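Local coordinates for protein putative fimbrium anchoring subunit Fim4B (Bacteroides ovatus, PDB 5CAG) that probably serves as the lipid-attached anchoring subunit of a fimbrium, holding this cell-adhesion pilus at the bacterial outer membrane, at residues Thr107-Asp115 against Ser183-Val191; Leu169-Gly180 against Phe202-Glu210. All blocks are in the same frame, centred on the assembly; numbering follows the deposited sequence.

Both contacts lie toward the middle of the chain, their centres 15 Å apart, with contact 2 nearer the chain centre. Their segments alternate in sequence: 107-115, 169-180, 183-191, 202-210. Strands 187-193 and 197-205 are antiparallel neighbours, and each contact uses one of them. Strands 172-174 and 179-181 belong to a separate four-stranded antiparallel sheet with 81-84 and 93-96, which contact 2 joins to the end of strand 197-205 and the chain just after it. Pro114 O with Thr203 OG1 and Ser183 OG with Asp171 OD1 probably hydrogen-bond between the contacts. Together they tie that small sheet and the loop after 93-96 to strands 187-193 and 197-205 of this all-beta, transthyretin-clan protein.

Contact 1: residues Thr107-Asp115 against Ser183-Val191; sequences TEKMVWSPD and SSQPIYFEV
The side chains of Trp112 and Tyr188 run side by side, but their ring planes stand at 80°. Trp112 CZ3 comes obliquely to the CD2/CE2 side of the phenol ring, 3.8 Å from Tyr188 CE2. Met110, present as selenomethionine, approaches the CB/CD1 side. Its extended chain sets SE 3.7 Å from Tyr188 CB in a slanting Met-aromatic contact. Tyr188 CG is anti to the backbone N (chi1 155°), which carries the ring between these two side chains. The Gln185 amide lies against Val111, whose CG1 is 3.6 Å from Gln185 NE2; the same NE2 donates to Ser183 OG almost in the amide plane, while OE1 accepts from Asn98.

Backbone bonds fix the register. Val111 N gives a nearly straight bond to Pro186 O and Tyr188 N returns one to Val111 O, both 2.9 Å, so Val111 bonds the residues before and after Ile187, a single backbone bridge. Beyond it, Ile187 CG2 packs 3.6 Å from Ser113 CA, and Ser113 OG bonds weakly to Tyr188 O.

The loop that leads to strand 118-127 thus lies between the start of strand 187-193, whose other side pairs with strand 159-167 (Ile187 with Ile166), and the chain after strand 93-96, where Gly97 and Cys99 bond Trp112 and Met110; Ser113 and Pro114 also touch strand 197-205.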
loop_
_atom_site.group_PDB
_atom_site.type_symbol
_atom_site.label_atom_id
_atom_site.label_comp_id
_atom_site.label_asym_id
_atom_site.label_seq_id
_atom_site.Cartn_x
_atom_site.Cartn_y
_atom_site.Cartn_z
ATOM N N THR A 107 0.774 -20.692 -0.323
ATOM C CA THR A 107 0.329 -19.398 0.211
ATOM C C THR A 107 1.441 -18.751 1.040
ATOM O O THR A 107 1.454 -17.534 1.173
ATOM C CB THR A 107 -0.969 -19.510 1.017
ATOM O OG1 THR A 107 -0.792 -20.417 2.110
ATOM C CG2 THR A 107 -2.136 -19.915 0.173
ATOM N N GLU A 108 2.387 -19.555 1.567
ATOM C CA GLU A 108 3.523 -19.068 2.355
ATOM C C GLU A 108 4.438 -18.159 1.498
ATOM O O GLU A 108 5.063 -17.249 2.024
ATOM C CB GLU A 108 4.321 -20.248 2.966
ATOM C CG GLU A 108 4.908 -21.259 1.972
ATOM C CD GLU A 108 4.055 -22.435 1.514
ATOM O OE1 GLU A 108 2.825 -22.438 1.758
ATOM O OE2 GLU A 108 4.630 -23.360 0.895
ATOM N N LYS A 109 4.489 -18.395 0.181
ATOM C CA LYS A 109 5.308 -17.635 -0.756
ATOM C C LYS A 109 4.634 -16.288 -1.096
ATOM O O LYS A 109 5.273 -15.406 -1.677
ATOM C CB LYS A 109 5.563 -18.489 -2.018
ATOM C CG LYS A 109 6.607 -19.588 -1.767
ATOM C CD LYS A 109 6.486 -20.846 -2.669
ATOM C CE LYS A 109 5.912 -22.072 -1.967
ATOM N NZ LYS A 109 6.717 -22.521 -0.791
HETATM N N MSE A 110 3.351 -16.135 -0.724
HETATM C CA MSE A 110 2.526 -14.951 -0.972
HETATM C C MSE A 110 2.485 -13.995 0.232
HETATM O O MSE A 110 2.794 -14.390 1.356
HETATM C CB MSE A 110 1.094 -15.369 -1.296
HETATM C CG MSE A 110 0.987 -16.355 -2.427
HETATM SE SE MSE A 110 -0.874 -16.882 -2.679
HETATM C CE MSE A 110 -0.638 -18.333 -3.949
ATOM N N VAL A 111 2.065 -12.740 -0.020
ATOM C CA VAL A 111 1.918 -11.658 0.961
ATOM C C VAL A 111 0.451 -11.166 1.013
ATOM O O VAL A 111 -0.282 -11.302 0.038
ATOM C CB VAL A 111 2.888 -10.501 0.658
ATOM C CG1 VAL A 111 4.338 -10.981 0.698
ATOM C CG2 VAL A 111 2.561 -9.842 -0.682
ATOM N N TRP A 112 0.037 -10.592 2.137
ATOM C CA TRP A 112 -1.330 -10.115 2.303
ATOM C C TRP A 112 -1.581 -8.849 1.518
ATOM O O TRP A 112 -0.633 -8.107 1.273
ATOM C CB TRP A 112 -1.620 -9.837 3.775
ATOM C CG TRP A 112 -1.400 -10.992 4.698
ATOM C CD1 TRP A 112 -0.367 -11.155 5.569
ATOM C CD2 TRP A 112 -2.285 -12.096 4.915
ATOM N NE1 TRP A 112 -0.523 -12.326 6.278
ATOM C CE2 TRP A 112 -1.703 -12.912 5.912
ATOM C CE3 TRP A 112 -3.517 -12.483 4.361
ATOM C CZ2 TRP A 112 -2.310 -14.086 6.364
ATOM C CZ3 TRP A 112 -4.131 -13.635 4.831
ATOM C CH2 TRP A 112 -3.529 -14.424 5.815
ATOM N N SER A 113 -2.856 -8.592 1.125
ATOM C CA SER A 113 -3.242 -7.353 0.423
ATOM C C SER A 113 -3.156 -6.194 1.405
ATOM O O SER A 113 -3.499 -6.367 2.580
ATOM C CB SER A 113 -4.642 -7.431 -0.192
ATOM O OG SER A 113 -5.325 -8.636 0.120
ATOM N N PRO A 114 -2.594 -5.046 0.976
ATOM C CA PRO A 114 -2.414 -3.932 1.903
ATOM C C PRO A 114 -3.721 -3.253 2.253
ATOM O O PRO A 114 -4.542 -3.046 1.372
ATOM C CB PRO A 114 -1.495 -2.995 1.129
ATOM C CG PRO A 114 -1.770 -3.272 -0.278
ATOM C CD PRO A 114 -2.024 -4.729 -0.348
ATOM N N ASP A 115 -3.923 -2.916 3.548
ATOM C CA ASP A 115 -5.126 -2.191 3.960
ATOM C C ASP A 115 -4.900 -0.686 3.685
ATOM O O ASP A 115 -3.922 -0.351 3.009
ATOM C CB ASP A 115 -5.572 -2.506 5.393
ATOM C CG ASP A 115 -4.558 -2.362 6.491
ATOM O OD1 ASP A 115 -3.398 -2.793 6.290
ATOM O OD2 ASP A 115 -4.949 -1.918 7.592
ATOM N N SER A 183 8.020 -6.802 -4.890
ATOM C CA SER A 183 8.978 -7.707 -4.287
ATOM C C SER A 183 9.040 -9.043 -5.000
ATOM O O SER A 183 9.772 -9.926 -4.557
ATOM C CB SER A 183 8.639 -7.926 -2.824
ATOM O OG SER A 183 7.478 -8.724 -2.676
ATOM N N SER A 184 8.262 -9.208 -6.082
ATOM C CA SER A 184 8.173 -10.444 -6.865
ATOM C C SER A 184 7.460 -11.586 -6.046
ATOM O O SER A 184 7.377 -12.734 -6.493
ATOM C CB SER A 184 9.543 -10.850 -7.399
ATOM O OG SER A 184 10.172 -9.724 -8.000
ATOM N N GLN A 185 6.881 -11.219 -4.891
ATOM C CA GLN A 185 6.043 -12.046 -4.036
ATOM C C GLN A 185 4.579 -11.735 -4.361
ATOM O O GLN A 185 4.178 -10.569 -4.278
ATOM C CB GLN A 185 6.317 -11.761 -2.564
ATOM C CG GLN A 185 7.681 -12.161 -2.070
ATOM C CD GLN A 185 7.767 -11.881 -0.605
ATOM O OE1 GLN A 185 7.738 -12.800 0.230
ATOM N NE2 GLN A 185 7.809 -10.594 -0.260
ATOM N N PRO A 186 3.759 -12.724 -4.749
ATOM C CA PRO A 186 2.373 -12.420 -5.137
ATOM C C PRO A 186 1.470 -11.957 -4.000
ATOM O O PRO A 186 1.617 -12.399 -2.855
ATOM C CB PRO A 186 1.865 -13.756 -5.673
ATOM C CG PRO A 186 3.095 -14.534 -5.996
ATOM C CD PRO A 186 4.063 -14.150 -4.945
ATOM N N ILE A 187 0.507 -11.080 -4.329
ATOM C CA ILE A 187 -0.475 -10.640 -3.344
ATOM C C ILE A 187 -1.589 -11.668 -3.353
ATOM O O ILE A 187 -2.134 -11.965 -4.409
ATOM C CB ILE A 187 -1.003 -9.215 -3.621
ATOM C CG1 ILE A 187 0.124 -8.176 -3.522
ATOM C CG2 ILE A 187 -2.153 -8.880 -2.655
ATOM C CD1 ILE A 187 -0.240 -6.849 -4.094
ATOM N N TYR A 188 -1.902 -12.232 -2.205
ATOM C CA TYR A 188 -2.964 -13.213 -2.079
ATOM C C TYR A 188 -4.278 -12.541 -1.887
ATOM O O TYR A 188 -4.366 -11.546 -1.165
ATOM C CB TYR A 188 -2.685 -14.138 -0.882
ATOM C CG TYR A 188 -3.891 -14.803 -0.245
ATOM C CD1 TYR A 188 -4.381 -16.014 -0.726
ATOM C CD2 TYR A 188 -4.455 -14.295 0.914
ATOM C CE1 TYR A 188 -5.430 -16.675 -0.090
ATOM C CE2 TYR A 188 -5.500 -14.952 1.559
ATOM C CZ TYR A 188 -6.006 -16.125 1.037
ATOM O OH TYR A 188 -7.047 -16.744 1.690
ATOM N N PHE A 189 -5.325 -13.161 -2.426
ATOM C CA PHE A 189 -6.696 -12.716 -2.217
ATOM C C PHE A 189 -7.632 -13.911 -2.298
ATOM O O PHE A 189 -7.350 -14.881 -2.997
ATOM C CB PHE A 189 -7.104 -11.595 -3.187
ATOM C CG PHE A 189 -6.892 -11.905 -4.640
ATOM C CD1 PHE A 189 -7.886 -12.519 -5.391
ATOM C CD2 PHE A 189 -5.701 -11.564 -5.272
ATOM C CE1 PHE A 189 -7.691 -12.786 -6.745
ATOM C CE2 PHE A 189 -5.496 -11.855 -6.620
ATOM C CZ PHE A 189 -6.495 -12.456 -7.349
ATOM N N GLU A 190 -8.711 -13.865 -1.535
ATOM C CA GLU A 190 -9.729 -14.908 -1.584
ATOM C C GLU A 190 -10.587 -14.675 -2.801
ATOM O O GLU A 190 -10.732 -13.519 -3.255
ATOM C CB GLU A 190 -10.596 -14.920 -0.323
ATOM C CG GLU A 190 -9.797 -14.921 0.948
ATOM C CD GLU A 190 -10.591 -15.004 2.230
ATOM O OE1 GLU A 190 -11.845 -14.940 2.164
ATOM O OE2 GLU A 190 -9.947 -15.135 3.303
ATOM N N VAL A 191 -11.173 -15.775 -3.323
ATOM C CA VAL A 191 -12.034 -15.772 -4.518
ATOM C C VAL A 191 -13.375 -16.404 -4.152
ATOM O O VAL A 191 -13.402 -17.514 -3.605
ATOM C CB VAL A 191 -11.365 -16.510 -5.699
ATOM C CG1 VAL A 191 -12.250 -16.474 -6.924
ATOM C CG2 VAL A 191 -9.977 -15.951 -6.010
#

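Contact 2: residues Leu169-Gly180 against Phe202-Glu210. With SO4 (sulfate ion), chain E.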
loop_
_atom_site.group_PDB
_atom_site.type_symbol
_atom_site.label_atom_id
_atom_site.label_comp_id
_atom_site.label_asym_id
_atom_site.label_seq_id
_atom_site.Cartn_x
_atom_site.Cartn_y
_atom_site.Cartn_z
ATOM N N LEU A 169 2.302 -6.273 -9.268
ATOM C CA LEU A 169 1.821 -5.011 -8.702
ATOM C C LEU A 169 2.710 -4.606 -7.538
ATOM O O LEU A 169 3.545 -5.393 -7.114
ATOM C CB LEU A 169 0.346 -5.084 -8.283
ATOM C CG LEU A 169 -0.680 -5.332 -9.382
ATOM C CD1 LEU A 169 -2.064 -5.399 -8.800
ATOM C CD2 LEU A 169 -0.659 -4.279 -10.392
ATOM N N SER A 170 2.574 -3.368 -7.057
ATOM C CA SER A 170 3.400 -2.860 -5.963
ATOM C C SER A 170 2.829 -3.357 -4.630
ATOM O O SER A 170 1.722 -2.979 -4.231
ATOM C CB SER A 170 3.496 -1.335 -6.019
ATOM O OG SER A 170 3.724 -0.880 -7.346
ATOM N N ASP A 171 3.565 -4.268 -3.981
ATOM C CA ASP A 171 3.154 -4.862 -2.710
ATOM C C ASP A 171 3.875 -4.162 -1.559
ATOM O O ASP A 171 3.643 -4.480 -0.387
ATOM C CB ASP A 171 3.416 -6.384 -2.720
ATOM C CG ASP A 171 4.830 -6.766 -3.093
ATOM O OD1 ASP A 171 5.700 -6.733 -2.201
ATOM O OD2 ASP A 171 5.062 -7.104 -4.288
ATOM N N CYS A 172 4.755 -3.205 -1.915
ATOM C CA CYS A 172 5.534 -2.349 -1.024
ATOM C C CYS A 172 5.475 -0.916 -1.479
ATOM O O CYS A 172 5.324 -0.666 -2.668
ATOM C CB CYS A 172 6.965 -2.826 -0.959
ATOM S SG CYS A 172 7.137 -4.412 -0.159
ATOM N N TYR A 173 5.594 0.033 -0.552
ATOM C CA TYR A 173 5.564 1.437 -0.920
ATOM C C TYR A 173 6.660 2.155 -0.150
ATOM O O TYR A 173 6.705 2.068 1.077
ATOM C CB TYR A 173 4.165 2.048 -0.694
ATOM C CG TYR A 173 4.022 3.494 -1.126
ATOM C CD1 TYR A 173 3.789 3.830 -2.463
ATOM C CD2 TYR A 173 4.081 4.526 -0.196
ATOM C CE1 TYR A 173 3.638 5.163 -2.861
ATOM C CE2 TYR A 173 3.939 5.860 -0.583
ATOM C CZ TYR A 173 3.714 6.179 -1.917
ATOM O OH TYR A 173 3.614 7.519 -2.259
ATOM N N CYS A 174 7.604 2.781 -0.893
ATOM C CA CYS A 174 8.692 3.565 -0.329
ATOM C C CYS A 174 8.097 4.892 -0.036
ATOM O O CYS A 174 7.778 5.630 -0.971
ATOM C CB CYS A 174 9.867 3.655 -1.295
ATOM S SG CYS A 174 10.913 2.174 -1.332
ATOM N N ILE A 175 7.793 5.135 1.251
ATOM C CA ILE A 175 7.116 6.345 1.720
ATOM C C ILE A 175 7.946 7.595 1.392
ATOM O O ILE A 175 7.404 8.526 0.821
ATOM C CB ILE A 175 6.761 6.234 3.222
ATOM C CG1 ILE A 175 5.711 5.125 3.441
ATOM C CG2 ILE A 175 6.257 7.568 3.763
ATOM C CD1 ILE A 175 5.598 4.609 4.803
ATOM N N GLY A 176 9.236 7.590 1.693
ATOM C CA GLY A 176 10.088 8.726 1.371
ATOM C C GLY A 176 10.316 8.936 -0.119
ATOM O O GLY A 176 10.439 10.079 -0.574
ATOM N N LYS A 177 10.384 7.833 -0.891
ATOM C CA LYS A 177 10.644 7.875 -2.332
ATOM C C LYS A 177 9.361 8.202 -3.119
ATOM O O LYS A 177 9.458 8.689 -4.253
ATOM C CB LYS A 177 11.282 6.549 -2.835
ATOM C CG LYS A 177 12.684 6.157 -2.263
ATOM C CD LYS A 177 13.893 6.974 -2.838
ATOM C CE LYS A 177 14.340 6.628 -4.257
ATOM N NZ LYS A 177 15.297 7.629 -4.826
ATOM N N GLY A 178 8.192 7.953 -2.511
ATOM C CA GLY A 178 6.877 8.202 -3.110
ATOM C C GLY A 178 6.567 7.291 -4.284
ATOM O O GLY A 178 5.883 7.685 -5.233
ATOM N N ARG A 179 7.096 6.064 -4.231
ATOM C CA ARG A 179 6.947 5.056 -5.272
ATOM C C ARG A 179 6.624 3.705 -4.672
ATOM O O ARG A 179 7.086 3.393 -3.572
ATOM C CB ARG A 179 8.242 4.965 -6.100
ATOM C CG ARG A 179 8.214 5.889 -7.296
ATOM C CD ARG A 179 9.537 5.993 -8.036
ATOM N NE ARG A 179 9.350 6.552 -9.382
ATOM C CZ ARG A 179 9.360 7.851 -9.674
ATOM N NH1 ARG A 179 9.551 8.755 -8.718
ATOM N NH2 ARG A 179 9.177 8.256 -10.925
ATOM N N GLY A 180 5.839 2.922 -5.396
ATOM C CA GLY A 180 5.535 1.557 -5.017
ATOM C C GLY A 180 6.619 0.655 -5.581
ATOM O O GLY A 180 7.249 0.994 -6.587
ATOM N N PHE A 202 -9.164 -7.246 -4.413
ATOM C CA PHE A 202 -7.813 -7.153 -3.883
ATOM C C PHE A 202 -7.320 -5.715 -3.955
ATOM O O PHE A 202 -8.006 -4.851 -4.504
ATOM C CB PHE A 202 -6.857 -8.125 -4.596
ATOM C CG PHE A 202 -6.601 -7.834 -6.044
ATOM C CD1 PHE A 202 -7.445 -8.335 -7.031
ATOM C CD2 PHE A 202 -5.511 -7.072 -6.430
ATOM C CE1 PHE A 202 -7.215 -8.062 -8.379
ATOM C CE2 PHE A 202 -5.286 -6.791 -7.776
ATOM C CZ PHE A 202 -6.136 -7.297 -8.744
ATOM N N THR A 203 -6.153 -5.448 -3.358
ATOM C CA THR A 203 -5.548 -4.117 -3.326
ATOM C C THR A 203 -4.056 -4.200 -3.551
ATOM O O THR A 203 -3.458 -5.247 -3.308
ATOM C CB THR A 203 -5.782 -3.443 -1.979
ATOM O OG1 THR A 203 -5.189 -4.242 -0.962
ATOM C CG2 THR A 203 -7.235 -3.188 -1.679
ATOM N N ALA A 204 -3.451 -3.088 -3.962
ATOM C CA ALA A 204 -2.018 -2.944 -4.163
ATOM C C ALA A 204 -1.638 -1.478 -3.996
ATOM O O ALA A 204 -2.502 -0.601 -4.090
ATOM C CB ALA A 204 -1.636 -3.441 -5.543
ATOM N N PHE A 205 -0.358 -1.199 -3.723
ATOM C CA PHE A 205 0.100 0.175 -3.610
ATOM C C PHE A 205 0.145 0.813 -4.984
ATOM O O PHE A 205 0.306 0.108 -5.997
ATOM C CB PHE A 205 1.485 0.250 -2.941
ATOM C CG PHE A 205 1.464 -0.082 -1.467
ATOM C CD1 PHE A 205 0.813 0.748 -0.556
ATOM C CD2 PHE A 205 2.063 -1.239 -0.989
ATOM C CE1 PHE A 205 0.766 0.420 0.811
ATOM C CE2 PHE A 205 2.014 -1.561 0.375
ATOM C CZ PHE A 205 1.374 -0.723 1.265
ATOM N N LYS A 206 -0.026 2.157 -5.026
ATOM C CA LYS A 206 0.108 2.972 -6.248
ATOM C C LYS A 206 1.534 2.802 -6.787
ATOM O O LYS A 206 2.473 2.667 -5.984
ATOM C CB LYS A 206 -0.156 4.461 -5.943
ATOM C CG LYS A 206 -1.598 4.897 -5.978
ATOM C CD LYS A 206 -1.705 6.418 -5.830
ATOM C CE LYS A 206 -3.151 6.868 -5.850
ATOM N NZ LYS A 206 -3.336 8.220 -5.274
ATOM N N GLN A 207 1.714 2.784 -8.112
ATOM C CA GLN A 207 3.071 2.649 -8.663
ATOM C C GLN A 207 3.886 3.893 -8.304
ATOM O O GLN A 207 5.076 3.798 -7.962
ATOM C CB GLN A 207 3.027 2.436 -10.180
ATOM C CG GLN A 207 4.179 1.613 -10.721
ATOM C CD GLN A 207 4.138 1.611 -12.222
ATOM O OE1 GLN A 207 4.726 2.478 -12.871
ATOM N NE2 GLN A 207 3.390 0.679 -12.802
ATOM N N VAL A 208 3.210 5.062 -8.370
ATOM C CA VAL A 208 3.759 6.368 -8.043
ATOM C C VAL A 208 2.698 7.257 -7.426
ATOM O O VAL A 208 1.554 7.296 -7.915
ATOM C CB VAL A 208 4.387 7.116 -9.257
ATOM C CG1 VAL A 208 5.316 8.234 -8.781
ATOM C CG2 VAL A 208 5.143 6.180 -10.188
ATOM N N LYS A 209 3.136 8.028 -6.391
ATOM C CA LYS A 209 2.510 9.162 -5.720
ATOM C C LYS A 209 1.822 10.033 -6.812
ATOM O O LYS A 209 2.400 10.297 -7.884
ATOM C CB LYS A 209 3.645 9.935 -4.976
ATOM C CG LYS A 209 3.475 11.436 -4.662
ATOM C CD LYS A 209 4.702 12.033 -3.885
ATOM C CE LYS A 209 4.423 13.226 -2.966
ATOM N NZ LYS A 209 3.647 12.904 -1.693
ATOM N N GLU A 210 0.569 10.404 -6.572
ATOM C CA GLU A 210 -0.205 11.204 -7.509
ATOM C C GLU A 210 -0.305 12.642 -6.995
ATOM O O GLU A 210 -0.667 13.522 -7.785
ATOM C CB GLU A 210 -1.597 10.581 -7.752
ATOM C CG GLU A 210 -1.538 9.337 -8.636
ATOM C CD GLU A 210 -2.813 8.585 -9.002
ATOM O OE1 GLU A 210 -3.895 8.895 -8.451
ATOM O OE2 GLU A 210 -2.710 7.637 -9.813
HETATM S S SO4 E . 11.533 11.830 -10.343
HETATM O O1 SO4 E . 10.706 11.830 -9.136
HETATM O O2 SO4 E . 10.680 11.894 -11.539
HETATM O O3 SO4 E . 12.438 12.985 -10.320
HETATM O O4 SO4 E . 12.319 10.598 -10.370
#
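Two beta bulges in residues 169-180 meet residues 202-210: a classic bulge at Asp171 and Cys172, and a G1 bulge at Gly178 and Arg179. Gly178 accepts Lys209 N at its O (3.0 Å), and Gly180 N reaches Gln207 O at 2.8 Å from above the carbonyl plane, 55° out of it. Phe205 N bonds to Ser170 O. The Phe205 ring lies against Tyr173 and the Asp171-Cys172 backbone: Tyr173 CB covers one face in a CH-pi contact, 3.7 Å from the centroid, and the backbone of the classic bulge runs along its edge, with Asp171 O 3.4 Å from Phe205 CE2. With CG anti to the backbone N (chi1 -177°), the Tyr173 ring reaches on to Lys209, its OH 3.6 Å from Lys209 CB. Leu169 CD1 meets Phe202 at the ring edge, 3.7 Å from CE2. On the outer side Val208 CG1 lies over the Arg179 guanidinium, whose NH1 bonds weakly to a sulfate, probably from the crystallisation liquor, that Ser218 also holds. The grip therefore comes from backbone bonds and apolar fit, while the charges lie at the margin, the ammonium groups of Lys206 and Lys209 turning to Glu141 and Asn121.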